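Local coordinates for CELL WALL surface anchor family protein (Streptococcus pneumoniae, PDB 2X9Z) that forms the repeating backbone subunit of the pneumococcal pilus, a cell-wall-anchored surface fibre that probably serves adhesion, at residues A49-S54 with V134-G139; K149-N154 with Q230-A235. The protein carries 1 engineered substitution. All coordinates share one frame; numbering follows the deposited sequence. Where two conformers were deposited one is given.

Interaction 1: residues A49-S54 with V134-G139; sequences ATANWS and VTFNYG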
ATOM      1  N   ALA A  49      -8.136   9.990 -13.895  1.00 12.17           N
ATOM      2  CA  ALA A  49      -9.027  10.701 -12.984  1.00 12.22           C
ATOM      3  C   ALA A  49      -8.480  10.647 -11.560  1.00 13.10           C
ATOM      4  O   ALA A  49      -8.811  11.494 -10.734  1.00 13.65           O
ATOM      5  CB  ALA A  49     -10.422  10.081 -13.020  1.00 14.23           C
ATOM      6  N   THR A  50      -7.661   9.637 -11.276  1.00 13.22           N
ATOM      7  CA  THR A  50      -7.075   9.449  -9.955  1.00 13.16           C
ATOM      8  C   THR A  50      -5.640   8.966 -10.092  1.00 11.45           C
ATOM      9  O   THR A  50      -5.341   8.092 -10.913  1.00 11.53           O
ATOM     10  CB  THR A  50      -7.871   8.418  -9.117  1.00 12.80           C
ATOM     11  OG1 THR A  50      -9.209   8.892  -8.915  1.00 14.63           O
ATOM     12  CG2 THR A  50      -7.201   8.170  -7.760  1.00 11.90           C
ATOM     13  N   ALA A  51      -4.762   9.565  -9.292  1.00 11.47           N
ATOM     14  CA  ALA A  51      -3.401   9.093  -9.106  1.00 11.38           C
ATOM     15  C   ALA A  51      -3.131   9.183  -7.609  1.00 11.33           C
ATOM     16  O   ALA A  51      -2.836  10.258  -7.086  1.00 11.77           O
ATOM     17  CB  ALA A  51      -2.417   9.938  -9.890  1.00 12.43           C
ATOM     18  N   ASN A  52      -3.260   8.043  -6.933  1.00 11.08           N
ATOM     19  CA  ASN A  52      -3.194   7.968  -5.478  0.56 11.38           C
ATOM     20  C   ASN A  52      -2.127   6.973  -5.023  1.00  9.43           C
ATOM     21  O   ASN A  52      -2.067   5.855  -5.543  0.86  9.11           O
ATOM     22  CB  ASN A  52      -4.566   7.536  -4.950  0.56 12.87           C
ATOM     23  CG  ASN A  52      -4.604   7.385  -3.439  0.56 15.36           C
ATOM     24  OD1 ASN A  52      -4.664   8.373  -2.705  0.56 16.84           O
ATOM     25  ND2 ASN A  52      -4.592   6.137  -2.965  0.56 16.43           N
ATOM     26  N   TRP A  53      -1.313   7.373  -4.051  1.00 10.24           N
ATOM     27  CA  TRP A  53      -0.344   6.468  -3.441  1.00  9.32           C
ATOM     28  C   TRP A  53      -0.728   6.250  -1.982  1.00 10.03           C
ATOM     29  O   TRP A  53      -1.033   7.198  -1.264  1.00 12.01           O
ATOM     30  CB  TRP A  53       1.080   7.032  -3.501  1.00 10.54           C
ATOM     31  CG  TRP A  53       1.637   7.149  -4.891  1.00  9.07           C
ATOM     32  CD1 TRP A  53       2.445   6.242  -5.534  1.00 10.56           C
ATOM     33  CD2 TRP A  53       1.425   8.228  -5.815  1.00  9.68           C
ATOM     34  NE1 TRP A  53       2.752   6.700  -6.794  1.00 11.30           N
ATOM     35  CE2 TRP A  53       2.138   7.912  -6.991  1.00 10.56           C
ATOM     36  CE3 TRP A  53       0.705   9.428  -5.761  1.00 11.13           C
ATOM     37  CZ2 TRP A  53       2.155   8.752  -8.104  1.00 12.01           C
ATOM     38  CZ3 TRP A  53       0.723  10.261  -6.868  1.00 11.93           C
ATOM     39  CH2 TRP A  53       1.446   9.917  -8.024  1.00 12.53           C
ATOM     40  N   SER A  54      -0.683   5.004  -1.541  1.00  8.79           N
ATOM     41  CA  SER A  54      -1.077   4.651  -0.190  1.00  9.03           C
ATOM     42  C   SER A  54       0.046   3.783   0.385  1.00  8.60           C
ATOM     43  O   SER A  54       0.474   2.819  -0.247  1.00 10.52           O
ATOM     44  CB  SER A  54      -2.409   3.894  -0.236  1.00  9.75           C
ATOM     45  OG  SER A  54      -2.886   3.555   1.054  1.00 10.65           O
ATOM     46  N   VAL A 134       2.878  -0.565  -0.297  1.00 13.55           N
ATOM     47  CA  VAL A 134       2.388   0.581  -1.046  1.00 13.61           C
ATOM     48  C   VAL A 134       1.510   0.113  -2.186  1.00 11.81           C
ATOM     49  O   VAL A 134       1.728  -0.964  -2.762  1.00 13.80           O
ATOM     50  CB  VAL A 134       3.559   1.378  -1.653  1.00 12.95           C
ATOM     51  CG1 VAL A 134       3.078   2.303  -2.774  1.00 15.18           C
ATOM     52  CG2 VAL A 134       4.266   2.162  -0.584  1.00 14.78           C
ATOM     53  N   THR A 135       0.508   0.921  -2.508  1.00 10.81           N
ATOM     54  CA  THR A 135      -0.206   0.767  -3.763  1.00 11.02           C
ATOM     55  C   THR A 135      -0.236   2.083  -4.499  1.00 10.91           C
ATOM     56  O   THR A 135      -0.263   3.159  -3.886  1.00 10.38           O
ATOM     57  CB  THR A 135      -1.681   0.290  -3.601  1.00 14.19           C
ATOM     58  OG1 THR A 135      -2.415   1.190  -2.750  1.00 14.01           O
ATOM     59  CG2 THR A 135      -1.748  -1.122  -3.055  1.00 16.10           C
ATOM     60  N   PHE A 136      -0.225   1.985  -5.822  1.00 10.26           N
ATOM     61  CA  PHE A 136      -0.590   3.097  -6.685  1.00 10.02           C
ATOM     62  C   PHE A 136      -1.960   2.763  -7.250  1.00 10.37           C
ATOM     63  O   PHE A 136      -2.109   1.809  -8.022  1.00 12.08           O
ATOM     64  CB  PHE A 136       0.428   3.304  -7.808  1.00 11.55           C
ATOM     65  CG  PHE A 136       0.105   4.455  -8.720  1.00 12.11           C
ATOM     66  CD1 PHE A 136      -0.080   5.734  -8.208  1.00 11.69           C
ATOM     67  CD2 PHE A 136      -0.013   4.262 -10.091  1.00 12.61           C
ATOM     68  CE1 PHE A 136      -0.375   6.799  -9.042  1.00 11.91           C
ATOM     69  CE2 PHE A 136      -0.305   5.329 -10.932  1.00 12.54           C
ATOM     70  CZ  PHE A 136      -0.485   6.595 -10.404  1.00 12.73           C
ATOM     71  N   ASN A 137      -2.958   3.524  -6.814  1.00 10.95           N
ATOM     72  CA  ASN A 137      -4.340   3.335  -7.231  1.00  9.95           C
ATOM     73  C   ASN A 137      -4.678   4.404  -8.239  1.00 10.27           C
ATOM     74  O   ASN A 137      -4.621   5.596  -7.932  1.00 11.98           O
ATOM     75  CB  ASN A 137      -5.262   3.422  -6.023  1.00 10.42           C
ATOM     76  CG  ASN A 137      -4.830   2.479  -4.925  1.00 11.27           C
ATOM     77  OD1 ASN A 137      -5.179   1.281  -4.932  1.00 13.99           O
ATOM     78  ND2 ASN A 137      -4.039   2.990  -3.986  1.00 12.06           N
ATOM     79  N   TYR A 138      -5.001   3.976  -9.451  1.00 11.17           N
ATOM     80  CA  TYR A 138      -5.148   4.905 -10.562  1.00 10.70           C
ATOM     81  C   TYR A 138      -6.214   4.421 -11.537  1.00 10.55           C
ATOM     82  O   TYR A 138      -6.668   3.279 -11.469  1.00 12.50           O
ATOM     83  CB  TYR A 138      -3.806   5.040 -11.299  1.00 11.67           C
ATOM     84  CG  TYR A 138      -3.503   3.855 -12.193  1.00 11.65           C
ATOM     85  CD1 TYR A 138      -3.021   2.658 -11.668  1.00 11.72           C
ATOM     86  CD2 TYR A 138      -3.698   3.934 -13.567  1.00 13.05           C
ATOM     87  CE1 TYR A 138      -2.750   1.572 -12.490  1.00 12.17           C
ATOM     88  CE2 TYR A 138      -3.432   2.854 -14.395  1.00 13.86           C
ATOM     89  CZ  TYR A 138      -2.961   1.674 -13.853  1.00 13.05           C
ATOM     90  OH  TYR A 138      -2.689   0.605 -14.687  1.00 14.43           O
ATOM     91  N   GLY A 139      -6.588   5.286 -12.467  1.00 11.84           N
ATOM     92  CA  GLY A 139      -7.481   4.887 -13.530  1.00 13.14           C
ATOM     93  C   GLY A 139      -8.077   6.085 -14.219  1.00 12.78           C
ATOM     94  O   GLY A 139      -7.903   7.224 -13.778  1.00 12.13           O
TER

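Interaction 2: residues K149-N154 with Q230-A235; sequences KPNKPN and QEITTA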
ATOM      1  N   LYS A 149      -3.739  -2.488   5.364  1.00 10.04           N
ATOM      2  CA  LYS A 149      -3.274  -2.088   6.691  1.00 10.27           C
ATOM      3  C   LYS A 149      -2.946  -3.365   7.472  1.00 10.14           C
ATOM      4  O   LYS A 149      -3.839  -4.174   7.737  1.00 11.13           O
ATOM      5  CB  LYS A 149      -4.359  -1.303   7.439  1.00  9.95           C
ATOM      6  CG  LYS A 149      -4.563   0.152   6.991  1.00 10.18           C
ATOM      7  CD  LYS A 149      -5.244   0.243   5.620  1.00 10.52           C
ATOM      8  CE  LYS A 149      -5.259   1.661   5.061  1.00 10.65           C
ATOM      9  NZ  LYS A 149      -5.812   1.646   3.668  1.00  9.74           N
ATOM     10  N   PRO A 150      -1.666  -3.564   7.836  1.00 10.35           N
ATOM     11  CA  PRO A 150      -1.324  -4.795   8.559  1.00 12.47           C
ATOM     12  C   PRO A 150      -1.979  -4.868   9.936  1.00 10.37           C
ATOM     13  O   PRO A 150      -2.243  -3.837  10.560  1.00 11.21           O
ATOM     14  CB  PRO A 150       0.199  -4.713   8.706  1.00 14.48           C
ATOM     15  CG  PRO A 150       0.644  -3.760   7.664  1.00 16.64           C
ATOM     16  CD  PRO A 150      -0.474  -2.775   7.491  1.00 12.08           C
ATOM     17  N   ASN A 151      -2.251  -6.083  10.400  1.00 12.15           N
ATOM     18  CA  ASN A 151      -2.832  -6.287  11.725  1.00 13.44           C
ATOM     19  C   ASN A 151      -2.365  -7.597  12.328  1.00 14.06           C
ATOM     20  O   ASN A 151      -2.030  -8.540  11.610  1.00 14.18           O
ATOM     21  CB  ASN A 151      -4.362  -6.278  11.653  1.00 12.77           C
ATOM     22  CG  ASN A 151      -5.030  -5.984  13.000  1.00 13.19           C
ATOM     23  OD1 ASN A 151      -4.367  -5.647  13.987  1.00 14.33           O
ATOM     24  ND2 ASN A 151      -6.357  -6.108  13.039  1.00 13.70           N
ATOM     25  N   LYS A 152      -2.346  -7.649  13.651  1.00 15.61           N
ATOM     26  CA  LYS A 152      -2.090  -8.893  14.351  1.00 16.82           C
ATOM     27  C   LYS A 152      -3.395  -9.662  14.497  1.00 16.84           C
ATOM     28  O   LYS A 152      -4.477  -9.071  14.434  1.00 17.17           O
ATOM     29  CB  LYS A 152      -1.494  -8.601  15.726  1.00 18.09           C
ATOM     30  CG  LYS A 152      -0.093  -8.030  15.664  1.00 18.63           C
ATOM     31  CD  LYS A 152       0.450  -7.688  17.038  1.00 20.68           C
ATOM     32  CE  LYS A 152       1.795  -6.994  16.913  1.00 22.18           C
ATOM     33  NZ  LYS A 152       2.331  -6.557  18.227  1.00 23.56           N
ATOM     34  N   PRO A 153      -3.303 -10.988  14.663  1.00 17.77           N
ATOM     35  CA  PRO A 153      -4.489 -11.766  15.023  1.00 18.51           C
ATOM     36  C   PRO A 153      -4.919 -11.387  16.432  1.00 18.24           C
ATOM     37  O   PRO A 153      -4.185 -10.660  17.112  1.00 19.24           O
ATOM     38  CB  PRO A 153      -3.980 -13.217  15.021  1.00 20.34           C
ATOM     39  CG  PRO A 153      -2.648 -13.184  14.334  1.00 20.11           C
ATOM     40  CD  PRO A 153      -2.093 -11.823  14.589  1.00 19.07           C
ATOM     41  N   ASN A 154      -6.073 -11.872  16.879  1.00 17.82           N
ATOM     42  CA  ASN A 154      -6.432 -11.710  18.285  1.00 19.44           C
ATOM     43  C   ASN A 154      -5.647 -12.684  19.155  1.00 20.26           C
ATOM     44  O   ASN A 154      -4.839 -13.465  18.643  1.00 21.56           O
ATOM     45  CB  ASN A 154      -7.945 -11.839  18.508  1.00 19.41           C
ATOM     46  CG  ASN A 154      -8.491 -13.198  18.109  1.00 20.27           C
ATOM     47  OD1 ASN A 154      -7.801 -14.211  18.181  1.00 21.23           O
ATOM     48  ND2 ASN A 154      -9.751 -13.222  17.698  1.00 22.06           N
ATOM     49  N   GLN A 230      -9.927  -0.660   5.232  1.00  9.45           N
ATOM     50  CA  GLN A 230     -10.292   0.243   6.321  1.00 10.35           C
ATOM     51  C   GLN A 230      -9.180   0.312   7.371  1.00 10.57           C
ATOM     52  O   GLN A 230      -8.405  -0.633   7.545  1.00 12.47           O
ATOM     53  CB  GLN A 230     -11.591  -0.237   6.978  1.00 13.89           C
ATOM     54  CG  GLN A 230     -12.734  -0.412   6.000  1.00 14.42           C
ATOM     55  CD  GLN A 230     -13.039   0.867   5.259  1.00 15.92           C
ATOM     56  OE1 GLN A 230     -12.928   0.937   4.032  1.00 18.06           O
ATOM     57  NE2 GLN A 230     -13.412   1.894   5.999  1.00 17.19           N
ATOM     58  N   GLU A 231      -9.111   1.420   8.092  1.00 11.31           N
ATOM     59  CA  GLU A 231      -8.147   1.523   9.175  1.00 12.29           C
ATOM     60  C   GLU A 231      -8.399   0.441  10.225  1.00 12.55           C
ATOM     61  O   GLU A 231      -9.536   0.001  10.420  1.00 12.64           O
ATOM     62  CB  GLU A 231      -8.195   2.914   9.808  1.00 14.48           C
ATOM     63  CG  GLU A 231      -7.822   4.049   8.857  1.00 18.20           C
ATOM     64  CD  GLU A 231      -6.381   3.967   8.358  1.00 23.09           C
ATOM     65  OE1 GLU A 231      -5.471   3.622   9.141  1.00 28.71           O
ATOM     66  OE2 GLU A 231      -6.156   4.266   7.171  1.00 22.29           O
ATOM     67  N   ILE A 232      -7.330   0.011  10.892  1.00 13.29           N
ATOM     68  CA  ILE A 232      -7.424  -1.025  11.921  1.00 15.18           C
ATOM     69  C   ILE A 232      -7.981  -0.449  13.216  1.00 16.97           C
ATOM     70  O   ILE A 232      -7.577   0.634  13.649  1.00 19.86           O
ATOM     71  CB  ILE A 232      -6.041  -1.685  12.203  1.00 15.33           C
ATOM     72  CG1 ILE A 232      -5.463  -2.282  10.920  1.00 15.41           C
ATOM     73  CG2 ILE A 232      -6.132  -2.717  13.331  1.00 16.39           C
ATOM     74  CD1 ILE A 232      -6.389  -3.220  10.197  1.00 14.93           C
ATOM     75  N   THR A 233      -8.917  -1.173  13.824  1.00 18.40           N
ATOM     76  CA  THR A 233      -9.496  -0.780  15.106  1.00 20.11           C
ATOM     77  C   THR A 233      -9.278  -1.832  16.190  1.00 21.98           C
ATOM     78  O   THR A 233      -9.261  -1.509  17.378  1.00 25.51           O
ATOM     79  CB  THR A 233     -11.016  -0.523  14.997  1.00 22.69           C
ATOM     80  OG1 THR A 233     -11.688  -1.738  14.633  1.00 23.99           O
ATOM     81  CG2 THR A 233     -11.308   0.548  13.963  1.00 24.49           C
ATOM     82  N   THR A 234      -9.099  -3.085  15.777  1.00 19.47           N
ATOM     83  CA  THR A 234      -9.110  -4.214  16.704  1.00 21.91           C
ATOM     84  C   THR A 234      -8.178  -5.327  16.239  1.00 19.85           C
ATOM     85  O   THR A 234      -8.230  -5.730  15.083  1.00 16.73           O
ATOM     86  CB  THR A 234     -10.531  -4.813  16.782  1.00 28.46           C
ATOM     87  OG1 THR A 234     -11.471  -3.794  17.150  1.00 35.52           O
ATOM     88  CG2 THR A 234     -10.587  -5.964  17.776  1.00 25.93           C
ATOM     89  N   ALA A 235      -7.333  -5.835  17.129  1.00 19.73           N
ATOM     90  CA  ALA A 235      -6.563  -7.033  16.809  1.00 19.88           C
ATOM     91  C   ALA A 235      -7.519  -8.143  16.375  1.00 19.50           C
ATOM     92  O   ALA A 235      -8.571  -8.336  16.977  1.00 20.23           O
ATOM     93  CB  ALA A 235      -5.735  -7.475  18.006  1.00 22.93           C
TER
HETATM   94  O   HOH W   1     -10.838 -10.389  17.050  1.00 25.69           O

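Interaction 1: residues A49-S54 with V134-G139
Two neighbouring antiparallel strands of a Cna-B-like pilin domain meet here, strand 50-57 beside strand 130-139, their axes 4.7 Å apart and their directions at 169°. Asn52-Asn137 and Ser54-Thr135 are regular hydrogen-bonded pairs, the shortest link being Asn137 N to Asn52 O at 2.8 Å. Toward Gly139 the pairing slackens: both Thr50-Gly139 bonds are weak, and Gly139 O also accepts a firmer bond from Ala49 N, 2.8 Å, just before the strand starts. Between these pairs lie the non-hydrogen-bonded pairs Ala51-Tyr138 and Trp53-Phe136, whose side chains share one face of the sheet. Trp53 and Phe136 run side by side, the five-membered ring of the indole inclined 33° to the phenyl ring in an oblique pairing. Phe136 holds CG anti to its backbone N (chi1 -179°), which brings CD1 and CE1 up against the indole; CD1 sits over one face near the rim, and CE1 approaches Trp53 CZ2 to 3.3 Å. The same Phe136 CE1 also lies 3.8 Å from Ala51 CB. Trp53 NE1 is hydrogen-bonded to Thr40 OG1, which helps fix the indole. Ile5 of strand 4-9 packs on both aromatic side chains, and Val112 and Ile114 of strand 110-120 on Trp53, while strand 90-95 continues the sheet beyond strand 50-57 through Leu93 and Leu95.

Interaction 2: residues K149-N154 with Q230-A235
Segments 149-154 and 230-235, both without regular secondary structure, run in roughly the same direction, 29° apart end to end, and draw closer along their length, from 6.6 Å between Lys149 CA and Glu231 CA to 4.9 Å between Asn154 CA and Ala235 CA. The first belongs to the loop connecting strand 130-139 to strand 159-166; the second joins strands 226-229 and 237-243 in the C-terminal Cna-B-like region. Asn151 makes the central polar link: its ND2 donates to Thr234 O at 2.8 Å, fairly straight at 161°, with the acceptor in the amide plane but the donor tilted from the carbonyl plane. A chi1 of -159° swings the amide across to Ile232, whose CG2 lies 3.4 Å from Asn151 ND2. The other branch of Ile232 turns to Lys149 and Pro150, where CG1 meets Lys149 CB and Pro150 O and CD1 meets Lys149 O. Lys149 bends at chi2 and brings CE to 3.5 Å from Glu231 OE2, yet the charged ends stay beyond salt-bridge distance. Lys149 NZ is hydrogen-bonded to Thr147 O and Tyr229 O, whereas Glu231 OE2 forms a salt bridge with Arg56. At the opposite end Ala235 CB rests against Pro153 O. Asn154 OD1 is hydrogen-bonded to Asn156 N, and a water bridges the segments, accepting from Asn154 ND2 and donating to Ala235 O, both bonds 3.1 Å long.

In the fold
Both segments of interaction 1 precede those of interaction 2 in the chain. The two contacts have centres about 22 Å apart, with the middle of the molecule between them, although their nearest atoms come within about 4 Å. Strand 130-139, one partner in interaction 1, leads into the connecting loop that supplies 149-154. The first contact is buried inside a six-stranded mixed sheet, whereas the second is partly buried and lies in loops flanking the four-stranded sheet that includes 159-166 and 237-243. Strand 50-57 ties them together: its earlier residues pair in interaction 1, and Arg56 further along touches Lys149 and Pro150 and bridges to Glu231, joining the two sheet regions of this pilus subunit.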